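Local coordinates for outer surface protein (Borrelia burgdorferi, PDB 5IZT) that is of unproven function but belongs to the BbCRASP-1-like (PFam54_60) family of Borrelia lipoproteins, displayed at the spirochaete surface, at residues F211-V223 and Y274-I288. Sequence-based numbering, arbitrary orientation.
Sequences FKMKDSAFELLDV and YNENQNHSLIRELMI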
ATOM      1  N   PHE A 211      17.483  -4.041   0.522  1.00 20.45           N
ATOM      2  CA  PHE A 211      17.174  -3.893   1.949  1.00 23.70           C
ATOM      3  C   PHE A 211      16.971  -5.252   2.626  1.00 18.46           C
ATOM      4  O   PHE A 211      16.021  -5.454   3.386  1.00 22.04           O
ATOM      5  CB  PHE A 211      15.954  -2.985   2.151  1.00 17.99           C
ATOM      6  CG  PHE A 211      16.084  -1.649   1.462  1.00 20.68           C
ATOM      7  CD1 PHE A 211      16.868  -0.643   2.011  1.00 33.45           C
ATOM      8  CD2 PHE A 211      15.446  -1.411   0.247  1.00 16.95           C
ATOM      9  CE1 PHE A 211      17.012   0.590   1.365  1.00 35.39           C
ATOM     10  CE2 PHE A 211      15.582  -0.191  -0.404  1.00 19.63           C
ATOM     11  CZ  PHE A 211      16.367   0.815   0.156  1.00 31.67           C
ATOM     12  N   LYS A 212      17.890  -6.179   2.343  1.00 16.58           N
ATOM     13  CA  LYS A 212      17.945  -7.550   2.856  1.00 19.47           C
ATOM     14  C   LYS A 212      16.789  -8.401   2.348  1.00 16.82           C
ATOM     15  O   LYS A 212      16.590  -9.526   2.839  1.00 16.49           O
ATOM     16  CB  LYS A 212      17.978  -7.604   4.394  1.00 20.16           C
ATOM     17  CG  LYS A 212      19.033  -6.676   5.026  1.00 28.36           C
ATOM     18  CD  LYS A 212      20.429  -7.243   4.966  1.00 32.83           C
ATOM     19  CE  LYS A 212      21.454  -6.234   5.508  1.00 34.67           C
ATOM     20  NZ  LYS A 212      21.569  -5.007   4.649  1.00 27.89           N
ATOM     21  N   MET A 213      16.015  -7.908   1.381  1.00 14.84           N
ATOM     22  CA  MET A 213      14.916  -8.686   0.834  1.00 12.87           C
ATOM     23  C   MET A 213      15.221  -9.293  -0.534  1.00 17.75           C
ATOM     24  O   MET A 213      14.435 -10.133  -1.006  1.00 13.66           O
ATOM     25  CB  MET A 213      13.654  -7.819   0.776  1.00 11.56           C
ATOM     26  CG  MET A 213      13.134  -7.547   2.210  1.00 11.18           C
ATOM     27  SD  MET A 213      11.645  -6.540   2.285  1.00 14.97           S
ATOM     28  CE  MET A 213      12.381  -4.932   1.883  1.00 12.33           C
ATOM     29  N   LYS A 214      16.353  -8.942  -1.161  1.00 17.53           N
ATOM     30  CA  LYS A 214      16.737  -9.613  -2.408  1.00 18.30           C
ATOM     31  C   LYS A 214      16.834 -11.116  -2.203  1.00 18.86           C
ATOM     32  O   LYS A 214      16.389 -11.900  -3.049  1.00 21.19           O
ATOM     33  CB  LYS A 214      18.080  -9.096  -2.925  1.00 17.12           C
ATOM     34  CG  LYS A 214      18.524  -9.786  -4.245  1.00 17.69           C
ATOM     35  CD  LYS A 214      19.804  -9.172  -4.815  1.00 26.35           C
ATOM     36  CE  LYS A 214      21.072  -9.663  -4.099  1.00 37.17           C
ATOM     37  NZ  LYS A 214      21.384 -11.107  -4.361  1.00 41.01           N
ATOM     38  N   ASP A 215      17.412 -11.534  -1.079  1.00 17.76           N
ATOM     39  CA  ASP A 215      17.579 -12.941  -0.755  1.00 24.31           C
ATOM     40  C   ASP A 215      16.581 -13.422   0.287  1.00 25.71           C
ATOM     41  O   ASP A 215      16.816 -14.459   0.914  1.00 22.61           O
ATOM     42  CB  ASP A 215      19.006 -13.228  -0.280  1.00 19.95           C
ATOM     43  CG  ASP A 215      20.048 -12.940  -1.339  1.00 28.52           C
ATOM     44  OD1 ASP A 215      19.722 -13.033  -2.538  1.00 28.49           O
ATOM     45  OD2 ASP A 215      21.208 -12.664  -0.973  1.00 28.00           O
ATOM     46  N   SER A 216      15.477 -12.689   0.491  1.00 18.69           N
ATOM     47  CA  SER A 216      14.428 -13.166   1.386  1.00 15.62           C
ATOM     48  C   SER A 216      13.048 -12.860   0.814  1.00 13.63           C
ATOM     49  O   SER A 216      12.577 -13.608  -0.045  1.00 20.04           O
ATOM     50  CB  SER A 216      14.597 -12.607   2.816  1.00 19.39           C
ATOM     51  OG  SER A 216      14.373 -11.217   2.935  1.00 22.16           O
ATOM     52  N   ALA A 217      12.386 -11.784   1.263  1.00 11.40           N
ATOM     53  CA  ALA A 217      10.977 -11.588   0.918  1.00 15.86           C
ATOM     54  C   ALA A 217      10.754 -11.485  -0.593  1.00 17.91           C
ATOM     55  O   ALA A 217       9.786 -12.035  -1.128  1.00 19.21           O
ATOM     56  CB  ALA A 217      10.429 -10.348   1.624  1.00 17.87           C
ATOM     57  N   PHE A 218      11.593 -10.725  -1.292  1.00 13.12           N
ATOM     58  CA  PHE A 218      11.376 -10.572  -2.725  1.00 15.46           C
ATOM     59  C   PHE A 218      11.747 -11.831  -3.490  1.00 14.71           C
ATOM     60  O   PHE A 218      11.257 -12.044  -4.596  1.00 15.55           O
ATOM     61  CB  PHE A 218      12.174  -9.377  -3.251  1.00 17.62           C
ATOM     62  CG  PHE A 218      11.713  -8.050  -2.701  1.00 16.15           C
ATOM     63  CD1 PHE A 218      10.363  -7.835  -2.423  1.00 17.92           C
ATOM     64  CD2 PHE A 218      12.617  -7.016  -2.472  1.00 11.13           C
ATOM     65  CE1 PHE A 218       9.924  -6.596  -1.927  1.00 14.83           C
ATOM     66  CE2 PHE A 218      12.193  -5.779  -1.980  1.00 16.45           C
ATOM     67  CZ  PHE A 218      10.833  -5.567  -1.713  1.00 15.42           C
ATOM     68  N   GLU A 219      12.624 -12.665  -2.943  1.00 13.68           N
ATOM     69  CA  GLU A 219      12.935 -13.916  -3.623  0.52 17.95           C
ATOM     70  C   GLU A 219      11.736 -14.858  -3.650  1.00 17.41           C
ATOM     71  O   GLU A 219      11.628 -15.702  -4.554  1.00 22.59           O
ATOM     72  CB  GLU A 219      14.132 -14.598  -2.953  0.52 19.28           C
ATOM     73  CG  GLU A 219      14.740 -15.719  -3.788  0.52 21.27           C
ATOM     74  CD  GLU A 219      16.109 -16.130  -3.290  0.52 22.36           C
ATOM     75  OE1 GLU A 219      16.318 -16.090  -2.064  0.52 18.62           O
ATOM     76  OE2 GLU A 219      16.974 -16.481  -4.121  0.52 22.19           O
ATOM     77  N   LEU A 220      10.828 -14.727  -2.689  1.00 12.72           N
ATOM     78  CA  LEU A 220       9.730 -15.668  -2.510  1.00 12.57           C
ATOM     79  C   LEU A 220       8.527 -15.375  -3.395  1.00 21.33           C
ATOM     80  O   LEU A 220       7.543 -16.121  -3.343  1.00 21.41           O
ATOM     81  CB  LEU A 220       9.287 -15.678  -1.038  1.00 14.89           C
ATOM     82  CG  LEU A 220      10.346 -16.262  -0.102  1.00 16.41           C
ATOM     83  CD1 LEU A 220       9.902 -16.019   1.337  1.00 17.62           C
ATOM     84  CD2 LEU A 220      10.490 -17.742  -0.398  1.00 25.95           C
ATOM     85  N   LEU A 221       8.548 -14.293  -4.159  1.00 18.64           N
ATOM     86  CA  LEU A 221       7.382 -13.891  -4.938  1.00 17.32           C
ATOM     87  C   LEU A 221       7.781 -13.566  -6.373  1.00 21.56           C
ATOM     88  O   LEU A 221       8.929 -13.211  -6.651  1.00 18.25           O
ATOM     89  CB  LEU A 221       6.703 -12.671  -4.302  1.00 23.26           C
ATOM     90  CG  LEU A 221       6.142 -12.858  -2.901  1.00 22.21           C
ATOM     91  CD1 LEU A 221       5.797 -11.502  -2.334  1.00 27.67           C
ATOM     92  CD2 LEU A 221       4.895 -13.748  -2.957  1.00 23.04           C
ATOM     93  N   ASP A 222       6.820 -13.706  -7.283  1.00 22.51           N
ATOM     94  CA  ASP A 222       6.903 -13.125  -8.616  1.00 25.64           C
ATOM     95  C   ASP A 222       6.207 -11.770  -8.615  1.00 25.13           C
ATOM     96  O   ASP A 222       5.477 -11.428  -7.692  1.00 27.73           O
ATOM     97  CB  ASP A 222       6.224 -14.015  -9.654  1.00 30.33           C
ATOM     98  CG  ASP A 222       6.951 -15.318  -9.888  1.00 43.56           C
ATOM     99  OD1 ASP A 222       8.149 -15.395  -9.548  1.00 52.92           O
ATOM    100  OD2 ASP A 222       6.320 -16.261 -10.427  1.00 38.51           O
ATOM    101  N   VAL A 223       6.402 -11.011  -9.694  1.00 30.20           N
ATOM    102  CA  VAL A 223       5.677  -9.751  -9.850  1.00 30.19           C
ATOM    103  C   VAL A 223       4.184 -10.043  -9.942  1.00 29.99           C
ATOM    104  O   VAL A 223       3.758 -10.943 -10.674  1.00 29.91           O
ATOM    105  CB  VAL A 223       6.200  -8.998 -11.080  1.00 33.27           C
ATOM    106  CG1 VAL A 223       5.371  -7.745 -11.328  1.00 38.37           C
ATOM    107  CG2 VAL A 223       7.662  -8.624 -10.863  1.00 29.65           C
ATOM    108  N   TYR A 274      13.275 -15.547   7.285  1.00 12.97           N
ATOM    109  CA  TYR A 274      13.598 -16.420   6.160  1.00 14.32           C
ATOM    110  C   TYR A 274      14.542 -17.553   6.543  1.00 20.85           C
ATOM    111  O   TYR A 274      14.588 -18.569   5.833  1.00 13.89           O
ATOM    112  CB  TYR A 274      14.195 -15.557   5.048  1.00 17.05           C
ATOM    113  CG  TYR A 274      14.476 -16.260   3.739  1.00 13.85           C
ATOM    114  CD1 TYR A 274      13.496 -16.386   2.753  1.00 12.70           C
ATOM    115  CD2 TYR A 274      15.735 -16.813   3.504  1.00 18.81           C
ATOM    116  CE1 TYR A 274      13.781 -17.018   1.544  1.00 21.49           C
ATOM    117  CE2 TYR A 274      16.026 -17.457   2.322  1.00 20.48           C
ATOM    118  CZ  TYR A 274      15.057 -17.567   1.346  1.00 25.19           C
ATOM    119  OH  TYR A 274      15.404 -18.224   0.179  1.00 25.70           O
ATOM    120  N   ASN A 275      15.227 -17.421   7.688  1.00 13.48           N
ATOM    121  CA  ASN A 275      16.176 -18.425   8.173  1.00 15.00           C
ATOM    122  C   ASN A 275      15.551 -19.807   8.333  1.00 22.49           C
ATOM    123  O   ASN A 275      16.265 -20.818   8.255  1.00 19.52           O
ATOM    124  CB  ASN A 275      16.749 -17.977   9.516  1.00 19.79           C
ATOM    125  CG  ASN A 275      17.752 -16.867   9.373  1.00 30.11           C
ATOM    126  OD1 ASN A 275      18.373 -16.724   8.326  1.00 31.59           O
ATOM    127  ND2 ASN A 275      17.947 -16.097  10.438  1.00 34.21           N
ATOM    128  N   GLU A 276      14.244 -19.877   8.606  1.00 15.31           N
ATOM    129  CA  GLU A 276      13.531 -21.149   8.740  1.00 16.19           C
ATOM    130  C   GLU A 276      12.509 -21.229   7.618  1.00 21.97           C
ATOM    131  O   GLU A 276      11.688 -20.315   7.470  1.00 16.85           O
ATOM    132  CB  GLU A 276      12.819 -21.245  10.095  1.00 21.43           C
ATOM    133  CG  GLU A 276      13.715 -21.087  11.310  1.00 26.52           C
ATOM    134  CD  GLU A 276      14.459 -22.347  11.640  1.00 37.65           C
ATOM    135  OE1 GLU A 276      14.165 -23.386  11.016  1.00 45.27           O
ATOM    136  OE2 GLU A 276      15.325 -22.303  12.536  1.00 47.04           O
ATOM    137  N   ASN A 277      12.579 -22.288   6.801  1.00 17.62           N
ATOM    138  CA  ASN A 277      11.665 -22.289   5.656  1.00 18.57           C
ATOM    139  C   ASN A 277      10.223 -22.572   6.060  1.00 16.17           C
ATOM    140  O   ASN A 277       9.316 -22.306   5.264  1.00 16.28           O
ATOM    141  CB  ASN A 277      12.119 -23.258   4.539  1.00 20.33           C
ATOM    142  CG  ASN A 277      12.041 -24.708   4.932  1.00 23.98           C
ATOM    143  OD1 ASN A 277      12.134 -25.055   6.108  1.00 22.45           O
ATOM    144  ND2 ASN A 277      11.867 -25.578   3.931  1.00 21.98           N
ATOM    145  N   GLN A 278       9.975 -23.019   7.293  1.00 16.74           N
ATOM    146  CA  GLN A 278       8.596 -23.057   7.776  1.00 20.20           C
ATOM    147  C   GLN A 278       7.970 -21.672   7.851  1.00 16.28           C
ATOM    148  O   GLN A 278       6.742 -21.569   7.949  1.00 17.61           O
ATOM    149  CB  GLN A 278       8.511 -23.717   9.164  1.00 27.89           C
ATOM    150  CG  GLN A 278       9.164 -22.918  10.279  1.00 42.45           C
ATOM    151  CD  GLN A 278       9.201 -23.672  11.602  1.00 51.60           C
ATOM    152  OE1 GLN A 278       8.175 -24.163  12.077  1.00 54.84           O
ATOM    153  NE2 GLN A 278      10.386 -23.766  12.203  1.00 54.11           N
ATOM    154  N   ASN A 279       8.780 -20.605   7.822  1.00 15.73           N
ATOM    155  CA  ASN A 279       8.273 -19.234   7.874  1.00 15.46           C
ATOM    156  C   ASN A 279       8.057 -18.591   6.507  1.00 20.18           C
ATOM    157  O   ASN A 279       7.545 -17.465   6.448  1.00 17.99           O
ATOM    158  CB  ASN A 279       9.227 -18.339   8.674  1.00 19.62           C
ATOM    159  CG  ASN A 279       9.395 -18.807  10.105  1.00 18.93           C
ATOM    160  OD1 ASN A 279       8.505 -19.443  10.665  1.00 17.60           O
ATOM    161  ND2 ASN A 279      10.527 -18.499  10.695  1.00 17.86           N
ATOM    162  N   HIS A 280       8.411 -19.263   5.414  1.00 13.62           N
ATOM    163  CA  HIS A 280       8.355 -18.613   4.106  1.00 13.25           C
ATOM    164  C   HIS A 280       6.924 -18.272   3.685  1.00 19.08           C
ATOM    165  O   HIS A 280       6.702 -17.226   3.067  1.00 14.73           O
ATOM    166  CB  HIS A 280       9.052 -19.496   3.067  1.00 14.15           C
ATOM    167  CG  HIS A 280      10.533 -19.566   3.264  1.00 13.94           C
ATOM    168  ND1 HIS A 280      11.375 -20.288   2.442  1.00 14.84           N
ATOM    169  CD2 HIS A 280      11.323 -18.991   4.208  1.00 14.20           C
ATOM    170  CE1 HIS A 280      12.621 -20.153   2.867  1.00 14.55           C
ATOM    171  NE2 HIS A 280      12.615 -19.379   3.943  1.00 15.11           N
ATOM    172  N   SER A 281       5.932 -19.097   4.033  1.00 21.10           N
ATOM    173  CA  SER A 281       4.557 -18.751   3.664  0.53 17.33           C
ATOM    174  C   SER A 281       4.093 -17.497   4.389  1.00 17.56           C
ATOM    175  O   SER A 281       3.339 -16.690   3.828  1.00 17.73           O
ATOM    176  CB  SER A 281       3.615 -19.922   3.950  0.53 22.39           C
ATOM    177  OG  SER A 281       4.006 -21.078   3.219  0.53 24.28           O
ATOM    178  N   LEU A 282       4.525 -17.315   5.642  1.00 17.79           N
ATOM    179  CA  LEU A 282       4.182 -16.103   6.374  1.00 16.79           C
ATOM    180  C   LEU A 282       4.783 -14.875   5.702  1.00 11.93           C
ATOM    181  O   LEU A 282       4.119 -13.849   5.544  1.00 12.10           O
ATOM    182  CB  LEU A 282       4.676 -16.204   7.818  1.00 16.36           C
ATOM    183  CG  LEU A 282       4.670 -14.891   8.617  1.00 20.99           C
ATOM    184  CD1 LEU A 282       3.260 -14.341   8.798  1.00 21.51           C
ATOM    185  CD2 LEU A 282       5.384 -15.051   9.982  1.00 16.36           C
ATOM    186  N   ILE A 283       6.053 -14.965   5.313  1.00 15.30           N
ATOM    187  CA  ILE A 283       6.713 -13.855   4.633  1.00 16.46           C
ATOM    188  C   ILE A 283       5.964 -13.492   3.356  1.00 16.68           C
ATOM    189  O   ILE A 283       5.747 -12.305   3.065  1.00 13.48           O
ATOM    190  CB  ILE A 283       8.184 -14.211   4.335  1.00 13.14           C
ATOM    191  CG1 ILE A 283       8.976 -14.413   5.620  1.00 10.83           C
ATOM    192  CG2 ILE A 283       8.856 -13.102   3.519  1.00 13.64           C
ATOM    193  CD1 ILE A 283      10.426 -14.970   5.346  1.00 12.61           C
ATOM    194  N   ARG A 284       5.560 -14.504   2.577  1.00 13.43           N
ATOM    195  CA  ARG A 284       4.763 -14.253   1.375  1.00 15.90           C
ATOM    196  C   ARG A 284       3.477 -13.497   1.711  1.00 16.15           C
ATOM    197  O   ARG A 284       3.158 -12.484   1.074  1.00 14.86           O
ATOM    198  CB  ARG A 284       4.428 -15.572   0.665  1.00 18.80           C
ATOM    199  CG  ARG A 284       5.603 -16.224  -0.066  1.00 17.55           C
ATOM    200  CD  ARG A 284       5.191 -17.464  -0.865  1.00 22.45           C
ATOM    201  NE  ARG A 284       6.350 -18.022  -1.564  1.00 25.94           N
ATOM    202  CZ  ARG A 284       6.925 -19.184  -1.262  1.00 38.73           C
ATOM    203  NH1 ARG A 284       6.440 -19.932  -0.278  1.00 36.73           N
ATOM    204  NH2 ARG A 284       7.973 -19.607  -1.958  1.00 36.80           N
ATOM    205  N   GLU A 285       2.707 -13.996   2.689  1.00 17.30           N
ATOM    206  CA  GLU A 285       1.453 -13.332   3.053  1.00 13.75           C
ATOM    207  C   GLU A 285       1.696 -11.892   3.507  1.00 13.17           C
ATOM    208  O   GLU A 285       0.906 -10.998   3.180  1.00 15.12           O
ATOM    209  CB  GLU A 285       0.711 -14.100   4.148  1.00 16.35           C
ATOM    210  CG  GLU A 285       0.224 -15.506   3.779  1.00 15.85           C
ATOM    211  CD  GLU A 285      -0.716 -16.097   4.847  1.00 30.48           C
ATOM    212  OE1 GLU A 285      -0.235 -16.621   5.874  1.00 32.45           O
ATOM    213  OE2 GLU A 285      -1.954 -15.999   4.672  1.00 35.02           O
ATOM    214  N   LEU A 286       2.756 -11.646   4.290  1.00 13.51           N
ATOM    215  CA  LEU A 286       3.026 -10.283   4.750  1.00 16.06           C
ATOM    216  C   LEU A 286       3.308  -9.362   3.576  1.00 17.93           C
ATOM    217  O   LEU A 286       2.733  -8.270   3.476  1.00 14.70           O
ATOM    218  CB  LEU A 286       4.208 -10.239   5.731  1.00 10.90           C
ATOM    219  CG  LEU A 286       3.969 -10.923   7.083  1.00 15.84           C
ATOM    220  CD1 LEU A 286       5.299 -11.074   7.810  1.00 14.38           C
ATOM    221  CD2 LEU A 286       2.979 -10.116   7.915  1.00 20.85           C
ATOM    222  N   MET A 287       4.207  -9.779   2.679  1.00 14.09           N
ATOM    223  CA  MET A 287       4.574  -8.905   1.567  0.72 13.03           C
ATOM    224  C   MET A 287       3.415  -8.742   0.589  1.00 15.97           C
ATOM    225  O   MET A 287       3.185  -7.640   0.073  1.00 12.82           O
ATOM    226  CB  MET A 287       5.813  -9.440   0.844  0.72 15.58           C
ATOM    227  CG  MET A 287       6.232  -8.546  -0.332  0.72 16.36           C
ATOM    228  SD  MET A 287       6.593  -6.827   0.140  0.72 14.82           S
ATOM    229  CE  MET A 287       8.075  -7.036   1.142  0.72 18.23           C
ATOM    230  N   ILE A 288       2.673  -9.820   0.323  1.00 12.86           N
ATOM    231  CA  ILE A 288       1.519  -9.704  -0.570  1.00 11.33           C
ATOM    232  C   ILE A 288       0.503  -8.720   0.008  1.00 14.75           C
ATOM    233  O   ILE A 288      -0.119  -7.946  -0.733  1.00 13.06           O
ATOM    234  CB  ILE A 288       0.891 -11.090  -0.826  1.00 16.13           C
ATOM    235  CG1 ILE A 288       1.753 -11.908  -1.787  1.00 16.58           C
ATOM    236  CG2 ILE A 288      -0.553 -10.953  -1.366  1.00 24.34           C
ATOM    237  CD1 ILE A 288       1.327 -13.372  -1.909  1.00 20.33           C
TER
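Leu-220 is the main bump of this contact. It fills a hollow lined by Tyr-274, His-280, Ile-283 and Arg-284. The contact lays the loop between helices 179-197 and 243-255 on Tyr-274 and the first turns of helix 280-316, in the all-helical BbCRASP-1-like fold. Leu-220 CD1 sits 3.8 Å from Ile-283 CG2. Leu-220 CD2 lies over one face of the Arg-284 guanidinium, 3.5 Å from Arg-284 NH2. Leu-220 CG meets the edge of the Tyr-274 ring in plane. That ring is sandwiched: Ser-216 CA makes a CH-pi contact on one face, 3.9 Å from the centroid, and His-280 NE2 lies over the opposite face. His-280 is held there by a hydrogen bond from NE2 to Tyr-274 O.

Ala-217 is a smaller bump, with CB 3.7 Å from Ile-283 CG2. Beyond it, Met-287, in one of two conformers, departs anti to its backbone N (chi1 -180°) and then bends twice. Met-287 CE thereby packs against Phe-218 CE1 at 3.6 Å, beside Met-213 SD. The Met-287 sulfur makes a Met-aromatic contact, set obliquely to the Phe-218 ring. Phe-252 of helix 243-255 also touches Met-287. The two methyls of Leu-221 fork onto the helix: CD1 packs on Met-287 CG, and CD2 on Ile-288 CD1 at 3.7 Å. A hydrogen bond runs from Arg-284 NE to a lone pair of Leu-220 O, 2.9 Å long and nearly straight at 163°.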